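GP37 (Pseudomonas phage phikz, PDB 5FT0) inhibits the RNA degradosome of the host bacterium, probably by binding to RNase E and so hindering RNA breakdown during phage infection. Local coordinates at residues E72-L75 / S76-A80; K84-D87 / N88-L91; Y103-G107 / N108-I112; T239-Q242 / V243-N247; P248-S251 / H252-T255. One frame throughout, in Å; residues are numbered along the deposited sequence.

Contact 1: E72-L75 / S76-A80; sequences EYVL and SRIIA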
loop_
_atom_site.group_PDB
_atom_site.type_symbol
_atom_site.label_atom_id
_atom_site.label_comp_id
_atom_site.label_asym_id
_atom_site.label_seq_id
_atom_site.Cartn_x
_atom_site.Cartn_y
_atom_site.Cartn_z
ATOM N N GLU A 72 -0.230 -24.259 19.317
ATOM C CA GLU A 72 0.316 -23.453 20.404
ATOM C C GLU A 72 0.986 -22.197 19.867
ATOM O O GLU A 72 0.813 -21.104 20.418
ATOM C CB GLU A 72 1.308 -24.274 21.226
ATOM C CG GLU A 72 0.822 -24.640 22.612
ATOM C CD GLU A 72 1.950 -25.103 23.515
ATOM O OE1 GLU A 72 2.969 -25.604 22.994
ATOM O OE2 GLU A 72 1.820 -24.957 24.748
ATOM N N TYR A 73 1.763 -22.336 18.788
ATOM C CA TYR A 73 2.463 -21.180 18.234
ATOM C C TYR A 73 1.480 -20.109 17.780
ATOM O O TYR A 73 1.655 -18.923 18.080
ATOM C CB TYR A 73 3.363 -21.599 17.071
ATOM C CG TYR A 73 4.066 -20.418 16.446
ATOM C CD1 TYR A 73 5.213 -19.890 17.019
ATOM C CD2 TYR A 73 3.564 -19.807 15.304
ATOM C CE1 TYR A 73 5.848 -18.797 16.467
ATOM C CE2 TYR A 73 4.194 -18.711 14.744
ATOM C CZ TYR A 73 5.336 -18.213 15.330
ATOM O OH TYR A 73 5.970 -17.126 14.778
ATOM N N VAL A 74 0.440 -20.509 17.046
ATOM C CA VAL A 74 -0.527 -19.541 16.536
ATOM C C VAL A 74 -1.247 -18.851 17.688
ATOM O O VAL A 74 -1.500 -17.641 17.644
ATOM C CB VAL A 74 -1.516 -20.224 15.572
ATOM C CG1 VAL A 74 -2.594 -19.242 15.135
ATOM C CG2 VAL A 74 -0.781 -20.774 14.359
ATOM N N LEU A 75 -1.582 -19.604 18.739
ATOM C CA LEU A 75 -2.193 -18.996 19.917
ATOM C C LEU A 75 -1.277 -17.946 20.534
ATOM O O LEU A 75 -1.738 -16.874 20.942
ATOM C CB LEU A 75 -2.548 -20.069 20.947
ATOM C CG LEU A 75 -3.822 -20.876 20.698
ATOM C CD1 LEU A 75 -4.020 -21.920 21.791
ATOM C CD2 LEU A 75 -5.024 -19.944 20.629
ATOM N N SER A 76 0.028 -18.230 20.597
ATOM C CA SER A 76 0.958 -17.271 21.186
ATOM C C SER A 76 1.035 -15.988 20.369
ATOM O O SER A 76 1.274 -14.911 20.930
ATOM C CB SER A 76 2.348 -17.897 21.327
ATOM O OG SER A 76 3.014 -17.951 20.077
ATOM N N ARG A 77 0.844 -16.077 19.049
ATOM C CA ARG A 77 0.797 -14.868 18.232
ATOM C C ARG A 77 -0.510 -14.112 18.442
ATOM O O ARG A 77 -0.530 -12.876 18.411
ATOM C CB ARG A 77 0.981 -15.213 16.751
ATOM C CG ARG A 77 2.302 -15.909 16.399
ATOM C CD ARG A 77 3.521 -15.097 16.819
ATOM N NE ARG A 77 3.592 -13.796 16.151
ATOM C CZ ARG A 77 4.310 -13.546 15.062
ATOM N NH1 ARG A 77 5.026 -14.511 14.500
ATOM N NH2 ARG A 77 4.316 -12.329 14.533
ATOM N N ILE A 78 -1.616 -14.833 18.648
ATOM C CA ILE A 78 -2.890 -14.167 18.903
ATOM C C ILE A 78 -2.868 -13.477 20.263
ATOM O O ILE A 78 -3.352 -12.348 20.410
ATOM C CB ILE A 78 -4.051 -15.172 18.794
ATOM C CG1 ILE A 78 -4.142 -15.739 17.377
ATOM C CG2 ILE A 78 -5.372 -14.523 19.198
ATOM C CD1 ILE A 78 -5.224 -16.790 17.214
ATOM N N ILE A 79 -2.308 -14.142 21.276
ATOM C CA ILE A 79 -2.194 -13.535 22.599
ATOM C C ILE A 79 -1.363 -12.261 22.526
ATOM O O ILE A 79 -1.776 -11.198 23.010
ATOM C CB ILE A 79 -1.598 -14.539 23.599
ATOM C CG1 ILE A 79 -2.541 -15.732 23.791
ATOM C CG2 ILE A 79 -1.293 -13.854 24.929
ATOM C CD1 ILE A 79 -1.912 -16.878 24.546
ATOM N N ALA A 80 -0.179 -12.347 21.913
ATOM C CA ALA A 80 0.674 -11.170 21.778
ATOM C C ALA A 80 -0.021 -10.069 20.986
ATOM O O ALA A 80 0.130 -8.882 21.296
ATOM C CB ALA A 80 1.999 -11.554 21.120
#
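Tyr73 and Arg77 stand one turn apart on helix 67-82 and meet through both their side chains and their backbones. Arg77 NH1 donates to Tyr73 OH at 2.8 Å. The hydroxyl lies almost in the guanidinium plane, at its edge. Ring and guanidinium planes are nearly perpendicular, 88° apart. The side chains run side by side, pointing the same way. Tyr73 has CG anti to the backbone N (chi1 178°). Arg77 CG lies beside its own backbone N, which puts it over one face of the Tyr73 ring, a CH-pi contact with Arg77 CG 4.2 Å from the ring centroid. Bends at chi2 and chi3 then carry NH1 to the hydroxyl. Arg77 NH2 has a weak second bond to Pro132 O.

The backbone carbonyl of Tyr73 is gripped twice. Tyr73 O accepts Arg77 N at 3.1 Å in the regular helical pattern. It also accepts the Ser76 hydroxyl, with OG to Tyr73 O at 2.6 Å. A chi1 of 76° turns the hydroxyl back toward the preceding turn, where it donates to the Tyr73 carbonyl. The other carbonyls follow the i to i+4 pattern. Glu72 O takes Ser76 N, Val74 O takes Ile78 N, and Leu75 O takes Ile79 N at 2.8 Å. Beside these bonds the side chains of Val74 and Ile78 meet, CG1 of Val74 4.2 Å from CD1 of Ile78.

The sides of the helix face different elements. Tyr73 stacks on Phe59, and Val74 packs on Val45 and Cys47 of strand 42-48. Leu75, Ser76 and Ile79 touch strand 220-232, while Ile78 and Ile79 reach helix 8-15.

Contact 2: K84-D87 / N88-L91; sequences KYVD and NLYL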
loop_
_atom_site.group_PDB
_atom_site.type_symbol
_atom_site.label_atom_id
_atom_site.label_comp_id
_atom_site.label_asym_id
_atom_site.label_seq_id
_atom_site.Cartn_x
_atom_site.Cartn_y
_atom_site.Cartn_z
ATOM N N LYS A 84 -2.007 -5.314 22.988
ATOM C CA LYS A 84 -2.235 -3.911 22.667
ATOM C C LYS A 84 -3.558 -3.397 23.214
ATOM O O LYS A 84 -3.698 -2.189 23.430
ATOM C CB LYS A 84 -2.209 -3.708 21.150
ATOM C CG LYS A 84 -0.824 -3.564 20.559
ATOM C CD LYS A 84 -0.885 -3.664 19.044
ATOM C CE LYS A 84 -1.194 -5.089 18.615
ATOM N NZ LYS A 84 -1.703 -5.162 17.219
ATOM N N TYR A 85 -4.528 -4.280 23.436
ATOM C CA TYR A 85 -5.855 -3.884 23.880
ATOM C C TYR A 85 -6.055 -4.041 25.381
ATOM O O TYR A 85 -7.144 -3.741 25.881
ATOM C CB TYR A 85 -6.914 -4.681 23.114
ATOM C CG TYR A 85 -6.731 -4.588 21.616
ATOM C CD1 TYR A 85 -6.798 -3.361 20.967
ATOM C CD2 TYR A 85 -6.473 -5.720 20.853
ATOM C CE1 TYR A 85 -6.623 -3.263 19.598
ATOM C CE2 TYR A 85 -6.297 -5.632 19.483
ATOM C CZ TYR A 85 -6.374 -4.401 18.862
ATOM O OH TYR A 85 -6.201 -4.307 17.500
ATOM N N VAL A 86 -5.034 -4.501 26.106
ATOM C CA VAL A 86 -5.082 -4.476 27.562
ATOM C C VAL A 86 -5.213 -3.033 28.022
ATOM O O VAL A 86 -4.484 -2.151 27.549
ATOM C CB VAL A 86 -3.831 -5.151 28.145
ATOM C CG1 VAL A 86 -3.713 -4.876 29.633
ATOM C CG2 VAL A 86 -3.872 -6.654 27.886
ATOM N N ASP A 87 -6.152 -2.790 28.946
ATOM C CA ASP A 87 -6.509 -1.444 29.390
ATOM C C ASP A 87 -5.303 -0.529 29.580
ATOM O O ASP A 87 -5.162 0.486 28.888
ATOM C CB ASP A 87 -7.306 -1.524 30.697
ATOM C CG ASP A 87 -8.713 -2.046 30.497
ATOM O OD1 ASP A 87 -9.226 -1.975 29.362
ATOM O OD2 ASP A 87 -9.311 -2.525 31.484
ATOM N N ASN A 88 -4.417 -0.882 30.514
ATOM C CA ASN A 88 -3.301 -0.003 30.845
ATOM C C ASN A 88 -2.286 0.113 29.714
ATOM O O ASN A 88 -1.587 1.128 29.630
ATOM C CB ASN A 88 -2.611 -0.488 32.121
ATOM C CG ASN A 88 -3.473 -0.293 33.356
ATOM O OD1 ASN A 88 -4.369 0.549 33.370
ATOM N ND2 ASN A 88 -3.201 -1.065 34.402
ATOM N N LEU A 89 -2.183 -0.898 28.849
ATOM C CA LEU A 89 -1.275 -0.795 27.711
ATOM C C LEU A 89 -1.893 0.030 26.591
ATOM O O LEU A 89 -1.208 0.838 25.955
ATOM C CB LEU A 89 -0.903 -2.192 27.209
ATOM C CG LEU A 89 -0.311 -3.130 28.265
ATOM C CD1 LEU A 89 0.136 -4.441 27.636
ATOM C CD2 LEU A 89 0.840 -2.459 28.999
ATOM N N TYR A 90 -3.187 -0.169 26.339
ATOM C CA TYR A 90 -3.893 0.656 25.366
ATOM C C TYR A 90 -3.899 2.119 25.792
ATOM O O TYR A 90 -3.711 3.017 24.961
ATOM C CB TYR A 90 -5.319 0.131 25.195
ATOM C CG TYR A 90 -6.147 0.844 24.150
ATOM C CD1 TYR A 90 -6.066 0.486 22.811
ATOM C CD2 TYR A 90 -7.033 1.854 24.505
ATOM C CE1 TYR A 90 -6.830 1.126 21.850
ATOM C CE2 TYR A 90 -7.805 2.499 23.551
ATOM C CZ TYR A 90 -7.698 2.130 22.226
ATOM O OH TYR A 90 -8.459 2.767 21.270
ATOM N N LEU A 91 -4.103 2.376 27.087
ATOM C CA LEU A 91 -4.106 3.749 27.583
ATOM C C LEU A 91 -2.728 4.384 27.466
ATOM O O LEU A 91 -2.606 5.557 27.097
ATOM C CB LEU A 91 -4.589 3.785 29.034
ATOM C CG LEU A 91 -6.091 3.588 29.235
ATOM C CD1 LEU A 91 -6.434 3.504 30.712
ATOM C CD2 LEU A 91 -6.860 4.719 28.559
#
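This is a local helix-start contact, in which Val86 packs on Leu89 and its carbonyl receives the amide of Tyr90. It lies where the loop after helix 67-82 turns into helix 87-98. Val86 occupies the N-cap position. Its O accepts Tyr90 N at 2.7 Å, with an almost straight N-H...O angle of 177°. The next bond follows at once, from Leu91 N to Asp87 O at 2.8 Å. Together they close the first turn.

On the buried side, Val86 and Leu89 lie side by side and point the same way. Val86 CB is 4.1 Å from Leu89 CG, and Leu89 CD1 also comes against Val86 CB.

Tyr90 lies against the preceding loop. The backbone sets Tyr90 CB 3.3 Å from Lys84 O. With CG anti to the backbone N (chi1 -177°), the ring comes round until its edge, at CD1, faces that oxygen. Tyr90 CD1 also reaches Tyr85 CD1 at 4.3 Å. Lys84 NZ hydrogen-bonds to Asn108 OD1, and Asp87 OD2 is hydrogen-bonded to His22 ND1.

The first i to i+4 bonds after the N-cap residue mark the N-terminal turn of an alpha-helix. Here it follows the short loop between helices 67-82 and 87-98. The apolar Val86-Leu89 pair faces helix 158-187, Val86 on Tyr183 and Leu89 on Ala179 and Tyr180.

Contact 3: Y103-G107 / N108-I112; sequences YISDG and NVVGI. With K (potassium ion), chain D.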
loop_
_atom_site.group_PDB
_atom_site.type_symbol
_atom_site.label_atom_id
_atom_site.label_comp_id
_atom_site.label_asym_id
_atom_site.label_seq_id
_atom_site.Cartn_x
_atom_site.Cartn_y
_atom_site.Cartn_z
ATOM N N TYR A 103 1.738 12.766 15.472
ATOM C CA TYR A 103 1.644 11.317 15.605
ATOM C C TYR A 103 0.265 10.835 15.171
ATOM O O TYR A 103 -0.758 11.321 15.663
ATOM C CB TYR A 103 1.893 10.886 17.050
ATOM C CG TYR A 103 3.337 10.862 17.497
ATOM C CD1 TYR A 103 4.373 11.140 16.616
ATOM C CD2 TYR A 103 3.662 10.536 18.807
ATOM C CE1 TYR A 103 5.693 11.111 17.037
ATOM C CE2 TYR A 103 4.971 10.500 19.234
ATOM C CZ TYR A 103 5.984 10.787 18.348
ATOM O OH TYR A 103 7.290 10.749 18.783
ATOM N N ILE A 104 0.235 9.877 14.249
ATOM C CA ILE A 104 -0.983 9.144 13.938
ATOM C C ILE A 104 -0.701 7.663 14.143
ATOM O O ILE A 104 0.443 7.206 14.080
ATOM C CB ILE A 104 -1.504 9.406 12.510
ATOM C CG1 ILE A 104 -0.505 8.901 11.469
ATOM C CG2 ILE A 104 -1.809 10.883 12.311
ATOM C CD1 ILE A 104 -1.133 8.594 10.128
ATOM N N SER A 105 -1.769 6.912 14.397
ATOM C CA SER A 105 -1.691 5.476 14.622
ATOM C C SER A 105 -2.404 4.756 13.489
ATOM O O SER A 105 -3.536 5.106 13.141
ATOM C CB SER A 105 -2.313 5.093 15.967
ATOM O OG SER A 105 -2.427 3.686 16.091
ATOM N N ASP A 106 -1.740 3.755 12.920
ATOM C CA ASP A 106 -2.331 2.939 11.865
ATOM C C ASP A 106 -1.723 1.549 11.955
ATOM O O ASP A 106 -0.513 1.390 11.773
ATOM C CB ASP A 106 -2.088 3.555 10.487
ATOM C CG ASP A 106 -2.835 2.833 9.383
ATOM O OD1 ASP A 106 -3.815 2.123 9.693
ATOM O OD2 ASP A 106 -2.446 2.979 8.203
ATOM N N GLY A 107 -2.558 0.555 12.237
ATOM C CA GLY A 107 -2.036 -0.777 12.478
ATOM C C GLY A 107 -1.152 -0.769 13.707
ATOM O O GLY A 107 -1.508 -0.217 14.754
ATOM N N ASN A 108 0.025 -1.373 13.582
ATOM C CA ASN A 108 0.990 -1.438 14.669
ATOM C C ASN A 108 1.976 -0.277 14.658
ATOM O O ASN A 108 2.963 -0.316 15.400
ATOM C CB ASN A 108 1.755 -2.761 14.610
ATOM C CG ASN A 108 0.899 -3.948 14.998
ATOM O OD1 ASN A 108 0.113 -3.878 15.940
ATOM N ND2 ASN A 108 1.043 -5.048 14.266
ATOM N N VAL A 109 1.738 0.748 13.845
ATOM C CA VAL A 109 2.710 1.809 13.612
ATOM C C VAL A 109 2.161 3.128 14.137
ATOM O O VAL A 109 1.034 3.518 13.810
ATOM C CB VAL A 109 3.068 1.926 12.121
ATOM C CG1 VAL A 109 4.046 3.069 11.901
ATOM C CG2 VAL A 109 3.648 0.614 11.612
ATOM N N VAL A 110 2.959 3.809 14.954
ATOM C CA VAL A 110 2.748 5.206 15.306
ATOM C C VAL A 110 3.830 6.012 14.608
ATOM O O VAL A 110 5.021 5.699 14.734
ATOM C CB VAL A 110 2.792 5.425 16.828
ATOM C CG1 VAL A 110 2.714 6.909 17.152
ATOM C CG2 VAL A 110 1.663 4.664 17.509
ATOM N N GLY A 111 3.426 7.031 13.862
ATOM C CA GLY A 111 4.396 7.820 13.130
ATOM C C GLY A 111 3.757 8.996 12.432
ATOM O O GLY A 111 2.649 9.415 12.770
ATOM N N ILE A 112 4.477 9.520 11.442
ATOM C CA ILE A 112 4.096 10.736 10.730
ATOM C C ILE A 112 3.407 10.347 9.432
ATOM O O ILE A 112 3.956 9.570 8.641
ATOM C CB ILE A 112 5.322 11.622 10.447
ATOM C CG1 ILE A 112 6.154 11.821 11.718
ATOM C CG2 ILE A 112 4.892 12.959 9.865
ATOM C CD1 ILE A 112 5.386 12.443 12.854
HETATM K K K D . -2.409 12.596 17.435
#
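Tyr103 has CG anti to its carbonyl carbon (chi1 -78°), and Val110 has CG1 anti to its backbone N (chi1 174°). These settings bring the two side chains together across the hairpin, where they cross at about a right angle. Val110 CG1 sits 4.0 Å from Tyr103 CG and comes at the ring obliquely. Ile112 takes the same ring at its edge, with CD1 4.1 Å from Tyr103 CD1.

The backbones pair in antiparallel fashion. Ile104 and Gly111 form a hydrogen-bonded pair. Ile104 N reaches Gly111 O at 2.9 Å, and Gly111 N returns to Ile104 O. Asp106 and Val109 form the next such pair, with Asp106 N to Val109 O at 2.9 Å. The return bond, Val109 N to Asp106 O, has its donor 48° out of the carbonyl plane. Between these pairs, Ser105 and Val110 make a non-hydrogen-bonded pair whose side chains share one face. Ile97 of helix 87-98 touches both of them. Ile104 and Asp106 point to the other face, with Val109.

Tyr103 O binds the potassium ion at 2.7 Å. Ile97 O and Asn100 O also bind the ion, which thus links the C-terminal end of helix 87-98 and the following loop to Tyr103. Strand 109-115 bonds onward to strand 122-132, and Asp106 packs on Val256 of the second subunit.

Gly107 and Asn108 take the two corners of a type II' turn, and the positive phi of Gly107 suits its first corner. This is a two-residue beta hairpin at the edge, within this chain, of an antiparallel sheet.

Contact 4: T239-Q242 / V243-N247; sequences TAMQ and VFLKN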
loop_
_atom_site.group_PDB
_atom_site.type_symbol
_atom_site.label_atom_id
_atom_site.label_comp_id
_atom_site.label_asym_id
_atom_site.label_seq_id
_atom_site.Cartn_x
_atom_site.Cartn_y
_atom_site.Cartn_z
ATOM N N THR A 239 13.819 22.282 12.826
ATOM C CA THR A 239 13.296 23.179 11.798
ATOM C C THR A 239 13.550 22.629 10.400
ATOM O O THR A 239 12.616 22.461 9.607
ATOM C CB THR A 239 13.915 24.570 11.947
ATOM O OG1 THR A 239 15.338 24.473 11.820
ATOM C CG2 THR A 239 13.575 25.157 13.308
ATOM N N ALA A 240 14.816 22.343 10.080
ATOM C CA ALA A 240 15.166 21.912 8.729
ATOM C C ALA A 240 14.376 20.675 8.318
ATOM O O ALA A 240 13.973 20.539 7.158
ATOM C CB ALA A 240 16.670 21.657 8.641
HETATM N N MSE A 241 14.136 19.770 9.256
HETATM C CA MSE A 241 13.214 18.667 9.019
HETATM C C MSE A 241 11.798 19.175 8.828
HETATM O O MSE A 241 11.255 19.040 7.751
HETATM C CB MSE A 241 13.281 17.650 10.163
HETATM C CG MSE A 241 12.149 16.601 10.260
HETATM SE SE MSE A 241 12.379 15.112 9.049
HETATM C CE MSE A 241 13.315 13.725 9.942
ATOM N N GLN A 242 11.224 19.831 9.840
ATOM C CA GLN A 242 9.838 20.322 9.825
ATOM C C GLN A 242 9.356 20.932 8.514
ATOM O O GLN A 242 8.159 20.880 8.219
ATOM C CB GLN A 242 9.612 21.370 10.923
ATOM C CG GLN A 242 9.141 20.776 12.223
ATOM C CD GLN A 242 7.863 19.983 12.056
ATOM O OE1 GLN A 242 6.970 20.368 11.301
ATOM N NE2 GLN A 242 7.777 18.855 12.750
ATOM N N VAL A 243 10.258 21.528 7.733
ATOM C CA VAL A 243 9.872 21.975 6.399
ATOM C C VAL A 243 9.823 20.816 5.411
ATOM O O VAL A 243 9.128 20.912 4.392
ATOM C CB VAL A 243 10.809 23.070 5.855
ATOM C CG1 VAL A 243 11.023 24.167 6.892
ATOM C CG2 VAL A 243 12.135 22.475 5.408
ATOM N N PHE A 244 10.531 19.718 5.691
ATOM C CA PHE A 244 10.506 18.569 4.791
ATOM C C PHE A 244 9.153 17.869 4.830
ATOM O O PHE A 244 8.601 17.526 3.780
ATOM C CB PHE A 244 11.638 17.601 5.141
ATOM C CG PHE A 244 11.602 16.306 4.372
ATOM C CD1 PHE A 244 12.108 16.237 3.086
ATOM C CD2 PHE A 244 11.071 15.157 4.939
ATOM C CE1 PHE A 244 12.080 15.048 2.375
ATOM C CE2 PHE A 244 11.037 13.967 4.229
ATOM C CZ PHE A 244 11.546 13.912 2.950
ATOM N N LEU A 245 8.591 17.656 6.029
ATOM C CA LEU A 245 7.279 17.006 6.088
ATOM C C LEU A 245 6.156 17.844 5.495
ATOM O O LEU A 245 5.021 17.361 5.458
ATOM C CB LEU A 245 6.878 16.620 7.522
ATOM C CG LEU A 245 7.481 15.458 8.315
ATOM C CD1 LEU A 245 7.552 14.164 7.499
ATOM C CD2 LEU A 245 8.801 15.804 8.972
ATOM N N LYS A 246 6.406 19.081 5.079
ATOM C CA LYS A 246 5.378 19.895 4.446
ATOM C C LYS A 246 5.644 20.146 2.968
ATOM O O LYS A 246 4.881 20.882 2.334
ATOM C CB LYS A 246 5.222 21.234 5.177
ATOM C CG LYS A 246 5.560 21.158 6.653
ATOM C CD LYS A 246 4.325 20.908 7.503
ATOM C CE LYS A 246 4.652 21.038 8.981
ATOM N NZ LYS A 246 5.076 22.425 9.324
ATOM N N ASN A 247 6.705 19.569 2.412
ATOM C CA ASN A 247 6.893 19.589 0.968
ATOM C C ASN A 247 5.677 18.951 0.299
ATOM O O ASN A 247 5.304 17.824 0.652
ATOM C CB ASN A 247 8.173 18.836 0.597
ATOM C CG ASN A 247 8.568 19.014 -0.863
ATOM O OD1 ASN A 247 7.744 18.890 -1.769
ATOM N ND2 ASN A 247 9.844 19.306 -1.094
#
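The selenium of Met241, a selenomethionine, touches Leu245 CD2 at 3.6 Å, and CG of the same residue also meets that methyl. The two side chains cross obliquely. Met241 SE is also 4.3 Å from Phe244 CD2. This is an oblique Met-aromatic contact, with selenium 5.5 Å from the ring centroid and 60° off its normal. With CG anti to the backbone N, the bend at chi2 (80°) brings SE of Met241 to Leu245 and Phe244.

On another side, Gln242 OE1 comes to 3.3 Å from Lys246 CE. The amide nitrogen of Gln242 is held by Glu102 and by Leu236 O.

Short helix 239-242 ends here and runs on as a loosely bonded helical turn. Val243 N still gives a regular bond to Thr239 O, at 3.2 Å. Leu245 N to Met241 O is weak, at 3.5 Å. Past the turn, the Asn247 side chain caps Leu249 N at the entry to the next short helix, 249-252.

Outward, Leu245 packs on Ile112 and Ile114 of strand 109-115. The Phe244 ring meets Phe244 of the second subunit, their planes about 30° apart, and Met241 packs on Leu249 of that subunit.

Contact 5: P248-S251 / H252-T255; sequences PLLS and HIRT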
loop_
_atom_site.group_PDB
_atom_site.type_symbol
_atom_site.label_atom_id
_atom_site.label_comp_id
_atom_site.label_asym_id
_atom_site.label_seq_id
_atom_site.Cartn_x
_atom_site.Cartn_y
_atom_site.Cartn_z
ATOM N N PRO A 248 5.027 19.635 -0.648
ATOM C CA PRO A 248 3.800 19.076 -1.240
ATOM C C PRO A 248 4.024 17.786 -2.009
ATOM O O PRO A 248 3.066 17.020 -2.180
ATOM C CB PRO A 248 3.315 20.198 -2.167
ATOM C CG PRO A 248 4.557 20.961 -2.506
ATOM C CD PRO A 248 5.402 20.921 -1.261
ATOM N N LEU A 249 5.250 17.521 -2.476
ATOM C CA LEU A 249 5.529 16.281 -3.195
ATOM C C LEU A 249 5.171 15.049 -2.375
ATOM O O LEU A 249 4.771 14.025 -2.941
ATOM C CB LEU A 249 7.006 16.217 -3.588
ATOM C CG LEU A 249 7.510 17.069 -4.751
ATOM C CD1 LEU A 249 8.992 16.813 -4.978
ATOM C CD2 LEU A 249 6.714 16.776 -6.014
ATOM N N LEU A 250 5.305 15.130 -1.048
ATOM C CA LEU A 250 5.135 13.953 -0.201
ATOM C C LEU A 250 3.748 13.342 -0.353
ATOM O O LEU A 250 3.601 12.115 -0.356
ATOM C CB LEU A 250 5.399 14.316 1.259
ATOM C CG LEU A 250 6.842 14.631 1.647
ATOM C CD1 LEU A 250 6.921 14.980 3.120
ATOM C CD2 LEU A 250 7.738 13.448 1.332
ATOM N N SER A 251 2.718 14.180 -0.483
ATOM C CA SER A 251 1.356 13.670 -0.602
ATOM C C SER A 251 1.137 12.879 -1.886
ATOM O O SER A 251 0.228 12.043 -1.935
ATOM C CB SER A 251 0.352 14.822 -0.527
ATOM O OG SER A 251 0.565 15.753 -1.572
ATOM N N HIS A 252 1.945 13.117 -2.917
ATOM C CA HIS A 252 1.802 12.433 -4.195
ATOM C C HIS A 252 2.639 11.164 -4.285
ATOM O O HIS A 252 2.542 10.449 -5.286
ATOM C CB HIS A 252 2.175 13.381 -5.336
ATOM C CG HIS A 252 1.438 14.683 -5.299
ATOM N ND1 HIS A 252 0.093 14.785 -5.578
ATOM C CD2 HIS A 252 1.858 15.937 -5.008
ATOM C CE1 HIS A 252 -0.285 16.046 -5.461
ATOM N NE2 HIS A 252 0.768 16.765 -5.117
ATOM N N ILE A 253 3.446 10.865 -3.264
ATOM C CA ILE A 253 4.283 9.672 -3.290
ATOM C C ILE A 253 3.414 8.420 -3.305
ATOM O O ILE A 253 2.371 8.355 -2.643
ATOM C CB ILE A 253 5.238 9.676 -2.084
ATOM C CG1 ILE A 253 6.257 10.809 -2.212
ATOM C CG2 ILE A 253 5.958 8.347 -1.954
ATOM C CD1 ILE A 253 7.280 10.826 -1.099
ATOM N N ARG A 254 3.835 7.424 -4.083
ATOM C CA ARG A 254 3.179 6.124 -4.131
ATOM C C ARG A 254 4.243 5.034 -4.103
ATOM O O ARG A 254 5.424 5.282 -4.364
ATOM C CB ARG A 254 2.295 5.975 -5.378
ATOM C CG ARG A 254 1.183 7.006 -5.500
ATOM C CD ARG A 254 0.144 6.848 -4.399
ATOM N NE ARG A 254 -0.951 7.804 -4.548
ATOM C CZ ARG A 254 -1.005 8.986 -3.939
ATOM N NH1 ARG A 254 -0.026 9.366 -3.127
ATOM N NH2 ARG A 254 -2.042 9.788 -4.141
ATOM N N THR A 255 3.816 3.814 -3.788
ATOM C CA THR A 255 4.725 2.691 -3.611
ATOM C C THR A 255 4.439 1.601 -4.633
ATOM O O THR A 255 3.280 1.329 -4.962
ATOM C CB THR A 255 4.619 2.108 -2.200
ATOM O OG1 THR A 255 3.256 1.759 -1.927
ATOM C CG2 THR A 255 5.090 3.121 -1.179
#
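His252 is bound up with the turn that precedes it, from its CB to the far side of its ring. His252 CB lies 3.6 Å from Leu249 O, the carbonyl that also accepts His252 N. CG stands near Ser251 C and OG. With chi1 at -53°, the ring is turned back over the start of the helix. His252 CD2 then comes 3.3 Å from Pro248 O, obliquely to the ring. Ser251 OG lies over the centre of one ring face, 3.6 Å above its plane. Ser251 OG donates to Pro248 O at 2.9 Å, in the carbonyl plane, and this bond holds it there. At the tip, NE2 of His252 is hydrogen-bonded to Asp205 OD2 of the second subunit.

Residues 249-252 form a short, weakly bonded helix that leads through Ile253 into strand 254-255. Two i to i+3 bonds are clear. His252 N to Leu249 O spans 3.0 Å, and Ile253 N reaches Leu250 O from 66° above the carbonyl plane. Arg254 and Thr255 pair in an antiparallel ladder with a strand of the second subunit, so the sheet runs on across the dimer interface.

Arg254 bends at chi2 and turns its guanidinium back toward the helix end. Arg254 NH1 gives a bond to Ser251 O at 2.9 Å, nearly straight at 168°, and a second to Ile253 O. Both carbonyl oxygens lie near the guanidinium plane. On the buried side, Leu250 CD2 and Ile253 CD1 meet at 3.6 Å, side by side. Leu250 rests on Ile114 of strand 109-115, and Ile253 on Leu123 of both subunits.

How the contacts relate
The contacts follow one another along the chain. Contact 1 lies on helix 67-82 and contact 2 at the loop and first turn of the next helix, 87-98; their centres are 18 Å apart. Contact 2 joins contact 3 through Lys84 NZ and Asn108 OD1, a probable hydrogen bond of 2.6 Å. Contact 3 meets contact 4 where Ile112 CG2 packs 3.8 Å from Leu245 CD1. Contacts 4 and 5 touch through Leu250 CD1 and Leu245 CA, 3.6 Å apart, and both reach the second subunit. Contact 3 holds one ligand of the potassium ion, which is about 13 Å from the Gln242 side chain. The bound arginine is about 13 Å from the Ser76 side chain in contact 1.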